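Local coordinates for protein cysteine desulfurase (Stenotrophomonas maltophilia, PDB 6WCI) that probably strips sulfur from L-cysteine with the help of pyridoxal 5'-phosphate, leaving L-alanine and passing the sulfur to a carrier, at residues K186-T191 with R204-E209; V135-R140 with D175-A180; V190-N195 with R228-A233. All blocks are in the same frame, centred on the assembly; numbering follows the deposited sequence.

Contact 1 (K186-T191 with R204-E209)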
loop_
_atom_site.group_PDB
_atom_site.type_symbol
_atom_site.label_atom_id
_atom_site.label_comp_id
_atom_site.label_asym_id
_atom_site.label_seq_id
_atom_site.Cartn_x
_atom_site.Cartn_y
_atom_site.Cartn_z
ATOM N N LYS B 186 -23.255 11.057 15.609
ATOM C CA LYS B 186 -23.054 11.484 14.236
ATOM C C LYS B 186 -22.493 10.398 13.328
ATOM O O LYS B 186 -22.544 10.566 12.100
ATOM C CB LYS B 186 -22.132 12.714 14.197
ATOM C CG LYS B 186 -22.581 13.865 15.095
ATOM C CD LYS B 186 -23.967 14.354 14.703
ATOM C CE LYS B 186 -24.417 15.493 15.593
ATOM N NZ LYS B 186 -25.875 15.799 15.428
ATOM N N LEU B 187 -21.968 9.300 13.882
ATOM C CA LEU B 187 -21.340 8.260 13.077
ATOM C C LEU B 187 -21.463 6.907 13.775
ATOM O O LEU B 187 -21.374 6.819 15.005
ATOM C CB LEU B 187 -19.853 8.574 12.801
ATOM C CG LEU B 187 -19.124 7.704 11.765
ATOM C CD1 LEU B 187 -18.109 8.527 10.929
ATOM C CD2 LEU B 187 -18.424 6.482 12.372
ATOM N N LEU B 188 -21.658 5.858 12.975
ATOM C CA LEU B 188 -21.801 4.484 13.462
ATOM C C LEU B 188 -20.814 3.594 12.726
ATOM O O LEU B 188 -20.846 3.519 11.494
ATOM C CB LEU B 188 -23.224 3.960 13.259
ATOM C CG LEU B 188 -23.447 2.456 13.452
ATOM C CD1 LEU B 188 -23.212 2.034 14.893
ATOM C CD2 LEU B 188 -24.840 2.080 13.000
ATOM N N ALA B 189 -19.934 2.933 13.480
ATOM C CA ALA B 189 -18.973 1.981 12.930
ATOM C C ALA B 189 -19.498 0.578 13.199
ATOM O O ALA B 189 -19.482 0.109 14.341
ATOM C CB ALA B 189 -17.578 2.174 13.532
ATOM N N VAL B 190 -19.949 -0.097 12.146
ATOM C CA VAL B 190 -20.620 -1.384 12.279
ATOM C C VAL B 190 -20.046 -2.350 11.250
ATOM O O VAL B 190 -19.949 -2.021 10.062
ATOM C CB VAL B 190 -22.148 -1.244 12.121
ATOM C CG1 VAL B 190 -22.500 -0.460 10.846
ATOM C CG2 VAL B 190 -22.822 -2.617 12.132
ATOM N N THR B 191 -19.666 -3.541 11.703
ATOM C CA THR B 191 -19.129 -4.533 10.787
ATOM C C THR B 191 -20.249 -5.258 10.049
ATOM O O THR B 191 -21.360 -5.433 10.560
ATOM C CB THR B 191 -18.252 -5.546 11.521
ATOM O OG1 THR B 191 -17.608 -6.381 10.556
ATOM C CG2 THR B 191 -19.081 -6.424 12.445
ATOM N N ARG B 204 -28.357 -3.514 6.041
ATOM C CA ARG B 204 -29.370 -2.762 5.305
ATOM C C ARG B 204 -30.388 -2.135 6.251
ATOM O O ARG B 204 -30.655 -0.926 6.184
ATOM C CB ARG B 204 -30.053 -3.674 4.291
ATOM C CG ARG B 204 -30.950 -2.971 3.293
ATOM C CD ARG B 204 -31.820 -4.003 2.582
ATOM N NE ARG B 204 -31.718 -3.903 1.130
ATOM C CZ ARG B 204 -32.653 -3.376 0.347
ATOM N NH1 ARG B 204 -33.775 -2.903 0.872
ATOM N NH2 ARG B 204 -32.469 -3.327 -0.966
ATOM N N GLU B 205 -30.956 -2.938 7.156
ATOM C CA GLU B 205 -31.861 -2.395 8.165
ATOM C C GLU B 205 -31.177 -1.313 8.999
ATOM O O GLU B 205 -31.715 -0.215 9.175
ATOM C CB GLU B 205 -32.388 -3.526 9.060
ATOM N N ILE B 206 -29.965 -1.599 9.481
ATOM C CA ILE B 206 -29.243 -0.670 10.349
ATOM C C ILE B 206 -28.993 0.657 9.640
ATOM O O ILE B 206 -29.237 1.731 10.198
ATOM C CB ILE B 206 -27.930 -1.312 10.825
ATOM C CG1 ILE B 206 -28.230 -2.408 11.850
ATOM C CG2 ILE B 206 -26.985 -0.262 11.393
ATOM C CD1 ILE B 206 -27.187 -3.507 11.882
ATOM N N CYS B 207 -28.491 0.607 8.404
ATOM C CA CYS B 207 -28.168 1.839 7.701
ATOM C C CYS B 207 -29.406 2.649 7.366
ATOM O O CYS B 207 -29.347 3.881 7.352
ATOM C CB CYS B 207 -27.381 1.529 6.435
ATOM S SG CYS B 207 -25.743 0.935 6.802
ATOM N N ARG B 208 -30.528 1.988 7.083
ATOM C CA ARG B 208 -31.760 2.729 6.855
ATOM C C ARG B 208 -32.184 3.474 8.113
ATOM O O ARG B 208 -32.639 4.620 8.042
ATOM C CB ARG B 208 -32.875 1.788 6.394
ATOM C CG ARG B 208 -34.234 2.466 6.294
ATOM C CD ARG B 208 -35.370 1.468 6.225
ATOM N NE ARG B 208 -35.415 0.600 7.402
ATOM C CZ ARG B 208 -35.229 -0.717 7.366
ATOM N NH1 ARG B 208 -34.998 -1.325 6.208
ATOM N NH2 ARG B 208 -35.284 -1.430 8.483
ATOM N N GLU B 209 -32.050 2.833 9.276
ATOM C CA GLU B 209 -32.435 3.484 10.522
ATOM C C GLU B 209 -31.421 4.552 10.907
ATOM O O GLU B 209 -31.789 5.601 11.445
ATOM C CB GLU B 209 -32.585 2.443 11.631
ATOM C CG GLU B 209 -33.101 2.987 12.941
ATOM C CD GLU B 209 -34.484 3.609 12.828
ATOM O OE1 GLU B 209 -35.345 3.036 12.124
ATOM O OE2 GLU B 209 -34.698 4.681 13.440
#
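L188 swings its CG to the far side of CB from the backbone N (chi1 168°), and chi2 of 66° then carries CD2 out toward helix 203-212. I206 answers with CG1 beside its own backbone N (chi1 -72°), which sets CG2 next to the carbonyl carbon and presents it to the strand. The two branches meet as methyl on methyl, L188 CD2 to I206 CG2 at 3.6 Å, and the side chains cross at about a right angle. The second touch is looser: I206 CD1 lies 4.5 Å from V190 CG2. One isoleucine therefore spans two strand residues, its CG2 branch serving L188 and its long branch reaching V190. Both leucine and valine point toward the helix because they alternate with A189, whose methyl belongs to the other side of the sheet and packs on W150. No hydrogen bond crosses between the segments; the contact is purely apolar, and all three touching residues are buried. The backbones stay well apart, with 9.0 Å from L188 CA to C207 CA, so the segments meet through side chains. This is the inner packing of a beta-alpha-beta unit in the large, cofactor-binding domain of a fold-type I enzyme: strand 185-191, helix 203-212 and strand 216-220. C207, one residue on, rests on T217 and V219 of that last strand, while L188 and V190 also touch L137 and T139 of strand 135-139 at the other flank.

Contact 2 (V135-R140 with D175-A180)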
loop_
_atom_site.group_PDB
_atom_site.type_symbol
_atom_site.label_atom_id
_atom_site.label_comp_id
_atom_site.label_asym_id
_atom_site.label_seq_id
_atom_site.Cartn_x
_atom_site.Cartn_y
_atom_site.Cartn_z
ATOM N N VAL B 135 -21.008 12.149 19.318
ATOM C CA VAL B 135 -20.814 10.767 19.726
ATOM C C VAL B 135 -20.539 9.931 18.495
ATOM O O VAL B 135 -21.234 10.068 17.482
ATOM C CB VAL B 135 -22.037 10.242 20.493
ATOM C CG1 VAL B 135 -21.907 8.732 20.754
ATOM C CG2 VAL B 135 -22.175 11.020 21.781
ATOM N N ILE B 136 -19.501 9.098 18.575
ATOM C CA ILE B 136 -19.227 8.053 17.599
ATOM C C ILE B 136 -19.683 6.738 18.217
ATOM O O ILE B 136 -19.247 6.369 19.315
ATOM C CB ILE B 136 -17.736 7.993 17.233
ATOM C CG1 ILE B 136 -17.241 9.347 16.705
ATOM C CG2 ILE B 136 -17.466 6.866 16.223
ATOM C CD1 ILE B 136 -15.737 9.410 16.531
ATOM N N LEU B 137 -20.567 6.036 17.529
ATOM C CA LEU B 137 -21.132 4.793 18.045
ATOM C C LEU B 137 -20.437 3.638 17.333
ATOM O O LEU B 137 -20.412 3.596 16.099
ATOM C CB LEU B 137 -22.646 4.760 17.835
ATOM C CG LEU B 137 -23.412 3.597 18.471
ATOM C CD1 LEU B 137 -23.260 3.631 19.979
ATOM C CD2 LEU B 137 -24.882 3.633 18.082
ATOM N N ILE B 138 -19.836 2.736 18.111
ATOM C CA ILE B 138 -19.031 1.625 17.602
ATOM C C ILE B 138 -19.546 0.346 18.240
ATOM O O ILE B 138 -19.739 0.310 19.458
ATOM C CB ILE B 138 -17.537 1.801 17.941
ATOM C CG1 ILE B 138 -17.053 3.215 17.570
ATOM C CG2 ILE B 138 -16.697 0.687 17.302
ATOM C CD1 ILE B 138 -15.617 3.483 17.977
ATOM N N THR B 139 -19.738 -0.707 17.444
ATOM C CA THR B 139 -20.287 -1.935 18.024
ATOM C C THR B 139 -19.220 -2.700 18.798
ATOM O O THR B 139 -18.022 -2.616 18.511
ATOM C CB THR B 139 -20.884 -2.867 16.967
ATOM O OG1 THR B 139 -19.896 -3.820 16.552
ATOM C CG2 THR B 139 -21.383 -2.099 15.770
ATOM N N ARG B 140 -19.686 -3.465 19.788
ATOM C CA ARG B 140 -18.832 -4.303 20.622
ATOM C C ARG B 140 -17.999 -5.302 19.820
ATOM O O ARG B 140 -16.943 -5.735 20.297
ATOM C CB ARG B 140 -19.721 -5.041 21.635
ATOM C CG ARG B 140 -19.036 -6.082 22.490
ATOM C CD ARG B 140 -17.968 -5.465 23.365
ATOM N NE ARG B 140 -18.517 -4.474 24.286
ATOM C CZ ARG B 140 -17.815 -3.903 25.254
ATOM N NH1 ARG B 140 -16.539 -4.235 25.428
ATOM N NH2 ARG B 140 -18.380 -3.000 26.041
ATOM N N ASP B 175 -32.361 -3.681 19.784
ATOM C CA ASP B 175 -33.071 -2.858 20.756
ATOM C C ASP B 175 -32.145 -1.807 21.345
ATOM O O ASP B 175 -32.447 -0.609 21.318
ATOM C CB ASP B 175 -33.655 -3.730 21.871
ATOM C CG ASP B 175 -35.027 -4.264 21.536
ATOM O OD1 ASP B 175 -35.585 -3.856 20.497
ATOM O OD2 ASP B 175 -35.546 -5.090 22.313
ATOM N N ALA B 176 -30.998 -2.239 21.872
ATOM C CA ALA B 176 -30.060 -1.296 22.465
ATOM C C ALA B 176 -29.467 -0.354 21.419
ATOM O O ALA B 176 -29.119 0.786 21.745
ATOM C CB ALA B 176 -28.955 -2.049 23.205
ATOM N N LEU B 177 -29.368 -0.793 20.162
ATOM C CA LEU B 177 -28.796 0.067 19.125
ATOM C C LEU B 177 -29.707 1.253 18.830
ATOM O O LEU B 177 -29.249 2.403 18.793
ATOM C CB LEU B 177 -28.539 -0.737 17.856
ATOM C CG LEU B 177 -28.057 0.013 16.614
ATOM C CD1 LEU B 177 -26.687 0.664 16.820
ATOM C CD2 LEU B 177 -28.031 -0.927 15.416
ATOM N N ARG B 178 -31.003 0.994 18.622
ATOM C CA ARG B 178 -31.948 2.091 18.443
ATOM C C ARG B 178 -31.945 3.022 19.648
ATOM O O ARG B 178 -31.958 4.252 19.495
ATOM C CB ARG B 178 -33.352 1.546 18.199
ATOM C CG ARG B 178 -33.625 1.153 16.765
ATOM C CD ARG B 178 -35.050 0.655 16.593
ATOM N NE ARG B 178 -35.212 -0.716 17.066
ATOM C CZ ARG B 178 -34.910 -1.789 16.343
ATOM N NH1 ARG B 178 -34.422 -1.637 15.118
ATOM N NH2 ARG B 178 -35.088 -3.008 16.843
ATOM N N ALA B 179 -31.921 2.457 20.854
ATOM C CA ALA B 179 -31.877 3.296 22.044
ATOM C C ALA B 179 -30.585 4.101 22.106
ATOM O O ALA B 179 -30.568 5.202 22.670
ATOM C CB ALA B 179 -32.036 2.440 23.301
ATOM N N ALA B 180 -29.504 3.575 21.517
ATOM C CA ALA B 180 -28.208 4.240 21.541
ATOM C C ALA B 180 -28.064 5.310 20.468
ATOM O O ALA B 180 -27.162 6.149 20.574
ATOM C CB ALA B 180 -27.083 3.215 21.369
#
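L137 supplies both of its methyls to helix 174-180, and apolar packing is all that joins the two segments directly. Its CD2 sits 3.7 Å from L177 CD1 and 4.0 Å from A180 CB, while CD1 approaches A180 CB at 4.1 Å. The alanine methyl thus faces the forked end of the leucine, touching both branches, and the second leucine closes on CD2 alone. L137 reaches this position extended from the strand, with CG opposite the backbone N (chi1 -173°). L177 leaves the helix flank at an angle to the strand, and its similar extended rotamer (chi1 175°) brings CD1 across to the contact. With only the methyl of A180 on the helix side, L137 CA and A180 CA lie 7.9 Å apart.

Polar interactions lie around this apolar patch, within the helix and at the end of the strand. A179 N bonds D175 O in the last helical turn, whereas A180 N makes only weak bonds, to A176 O and to L177 O. On the solvent side, R178 NH2 and D175 OD1 form a long ion pair at 3.8 Å. Just past the carboxyl end of the strand, R140 NE forms a salt bridge with E165 OE1.

Strand 135-139 runs between strands 160-164 and 185-191, with parallel neighbours on both sides. Helix 174-180 follows the first and precedes the second, so it belongs to a crossover that passes over the middle strand at L137. I136 and I138 face the other way, onto W150 of helix 148-157, and I138 and R140 also pack on F281 of the second subunit.

Contact 3 (V190-N195 with R228-A233)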
loop_
_atom_site.group_PDB
_atom_site.type_symbol
_atom_site.label_atom_id
_atom_site.label_comp_id
_atom_site.label_asym_id
_atom_site.label_seq_id
_atom_site.Cartn_x
_atom_site.Cartn_y
_atom_site.Cartn_z
ATOM N N VAL B 190 -19.949 -0.097 12.146
ATOM C CA VAL B 190 -20.620 -1.384 12.279
ATOM C C VAL B 190 -20.046 -2.350 11.250
ATOM O O VAL B 190 -19.949 -2.021 10.062
ATOM C CB VAL B 190 -22.148 -1.244 12.121
ATOM C CG1 VAL B 190 -22.500 -0.460 10.846
ATOM C CG2 VAL B 190 -22.822 -2.617 12.132
ATOM N N THR B 191 -19.666 -3.541 11.703
ATOM C CA THR B 191 -19.129 -4.533 10.787
ATOM C C THR B 191 -20.249 -5.258 10.049
ATOM O O THR B 191 -21.360 -5.433 10.560
ATOM C CB THR B 191 -18.252 -5.546 11.521
ATOM O OG1 THR B 191 -17.608 -6.381 10.556
ATOM C CG2 THR B 191 -19.081 -6.424 12.445
ATOM N N HIS B 192 -19.953 -5.650 8.810
ATOM C CA HIS B 192 -20.906 -6.453 8.060
ATOM C C HIS B 192 -20.841 -7.895 8.527
ATOM O O HIS B 192 -21.875 -8.518 8.805
ATOM C CB HIS B 192 -20.631 -6.345 6.563
ATOM C CG HIS B 192 -21.722 -6.889 5.699
ATOM N ND1 HIS B 192 -21.736 -6.725 4.331
ATOM C CD2 HIS B 192 -22.832 -7.606 6.006
ATOM C CE1 HIS B 192 -22.813 -7.304 3.834
ATOM N NE2 HIS B 192 -23.496 -7.845 4.829
ATOM N N VAL B 193 -19.626 -8.418 8.672
ATOM C CA VAL B 193 -19.400 -9.772 9.164
ATOM C C VAL B 193 -18.255 -9.745 10.168
ATOM O O VAL B 193 -17.185 -9.199 9.884
ATOM C CB VAL B 193 -19.094 -10.753 8.020
ATOM C CG1 VAL B 193 -18.847 -12.151 8.574
ATOM C CG2 VAL B 193 -20.245 -10.775 7.029
ATOM N N SER B 194 -18.485 -10.330 11.341
ATOM C CA SER B 194 -17.496 -10.349 12.410
ATOM C C SER B 194 -16.422 -11.392 12.121
ATOM O O SER B 194 -16.736 -12.549 11.817
ATOM C CB SER B 194 -18.188 -10.639 13.749
ATOM O OG SER B 194 -17.277 -11.127 14.721
ATOM N N ASN B 195 -15.153 -10.982 12.229
ATOM C CA ASN B 195 -14.033 -11.887 12.000
ATOM C C ASN B 195 -13.835 -12.889 13.130
ATOM O O ASN B 195 -13.049 -13.828 12.968
ATOM C CB ASN B 195 -12.734 -11.101 11.816
ATOM C CG ASN B 195 -12.292 -10.424 13.090
ATOM O OD1 ASN B 195 -13.052 -9.663 13.693
ATOM N ND2 ASN B 195 -11.073 -10.720 13.527
ATOM N N ARG B 228 -19.914 -13.921 0.739
ATOM C CA ARG B 228 -21.288 -13.774 0.289
ATOM C C ARG B 228 -21.352 -12.700 -0.784
ATOM O O ARG B 228 -20.442 -11.874 -0.918
ATOM C CB ARG B 228 -22.214 -13.402 1.443
ATOM C CG ARG B 228 -21.916 -12.019 1.988
ATOM C CD ARG B 228 -22.492 -11.837 3.377
ATOM N NE ARG B 228 -23.947 -11.773 3.357
ATOM C CZ ARG B 228 -24.751 -12.755 3.742
ATOM N NH1 ARG B 228 -24.247 -13.903 4.182
ATOM N NH2 ARG B 228 -26.062 -12.586 3.686
ATOM N N LYS B 229 -22.442 -12.717 -1.547
ATOM C CA LYS B 229 -22.673 -11.653 -2.510
ATOM C C LYS B 229 -23.061 -10.391 -1.767
ATOM O O LYS B 229 -23.991 -10.400 -0.957
ATOM C CB LYS B 229 -23.754 -12.021 -3.520
ATOM C CG LYS B 229 -23.910 -10.920 -4.570
ATOM C CD LYS B 229 -24.652 -11.356 -5.817
ATOM C CE LYS B 229 -24.616 -10.260 -6.879
ATOM N NZ LYS B 229 -25.138 -8.945 -6.383
ATOM N N VAL B 230 -22.340 -9.310 -2.025
ATOM C CA VAL B 230 -22.662 -8.017 -1.448
ATOM C C VAL B 230 -22.972 -7.063 -2.590
ATOM O O VAL B 230 -22.124 -6.823 -3.461
ATOM C CB VAL B 230 -21.537 -7.473 -0.553
ATOM C CG1 VAL B 230 -21.989 -6.177 0.107
ATOM C CG2 VAL B 230 -21.162 -8.493 0.510
ATOM N N ASP B 231 -24.205 -6.566 -2.606
ATOM C CA ASP B 231 -24.612 -5.416 -3.406
ATOM C C ASP B 231 -24.419 -4.203 -2.508
ATOM O O ASP B 231 -25.297 -3.843 -1.721
ATOM C CB ASP B 231 -26.057 -5.581 -3.867
ATOM C CG ASP B 231 -26.573 -4.392 -4.661
ATOM O OD1 ASP B 231 -25.926 -3.324 -4.666
ATOM O OD2 ASP B 231 -27.648 -4.528 -5.288
ATOM N N VAL B 232 -23.247 -3.564 -2.620
ATOM C CA VAL B 232 -22.920 -2.478 -1.698
ATOM C C VAL B 232 -23.930 -1.339 -1.827
ATOM O O VAL B 232 -24.326 -0.726 -0.829
ATOM C CB VAL B 232 -21.478 -1.980 -1.922
ATOM C CG1 VAL B 232 -21.219 -0.737 -1.103
ATOM C CG2 VAL B 232 -20.470 -3.058 -1.554
ATOM N N ALA B 233 -24.360 -1.038 -3.056
ATOM C CA ALA B 233 -25.238 0.110 -3.266
ATOM C C ALA B 233 -26.588 -0.101 -2.603
ATOM O O ALA B 233 -27.176 0.847 -2.072
ATOM C CB ALA B 233 -25.418 0.381 -4.757
#
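H192 overlaps V230 through the CE1 corner of its imidazole, which lies against both valine methyls: CE1 is 4.0 Å from V230 CG1 and 3.9 Å from V230 CG2. CG1 stands at the ring edge, in its plane, whereas CG2 approaches obliquely. The two side chains come from opposite directions, the histidine reaching out with CG opposed to its backbone N (chi1 -168°). On the valine, CG1 is likewise opposed to the backbone N (chi1 -175°) and CG2 lies beside it, so the fork opens toward the ring and CE1 meets both prongs at nearly equal distance. The hydrogen bond between H192 ND1 and Y240 OH helps to orient the ring, and the same tyrosine also touches V230.

The segment 190-195 leaves the carboxyl edge of the central, mixed seven-stranded sheet, where fold-type I enzymes build their cofactor site. The strand ends at T191 and the loop begins with H192, which still pairs through its backbone with D220 of strand 216-220. On the other segment D231 takes the N-cap position of the short helix 232-235, its OD1 bonding A234 N.

R228 also comes near the imidazole. Its NE lies 4.2 Å from H192 NE2, with no hydrogen bond between them, and the guanidinium is oblique to the ring. The nearby arginine charge would probably disfavour protonation of the histidine, although R228 is itself paired through NH2 with E350 in a salt bridge. The aliphatic part of the arginine serves the neighbouring residue: R228 CD approaches the CG2 methyl of V193 at 4.4 Å, a looser touch than that of H192 on V230.

Contacts 1 and 2 lie on the same sheet and on neighbouring strands: L187 O and A189 N probably hydrogen-bond to L137 N and L137 O. Between their segments both pack a helix on the sheet through methyl groups. Contact 3 starts from the same strand as contact 1, sharing V190 and T191, but uses the loop beyond it. Its centre is about 8 Å from the chain centre, against about 22 Å for contact 2. All three are mainly buried, with A180 in contact 2 and R228 in contact 3 partly exposed. In contact 3 the chemistry becomes mixed, with a histidine and an arginine held by outside polar partners.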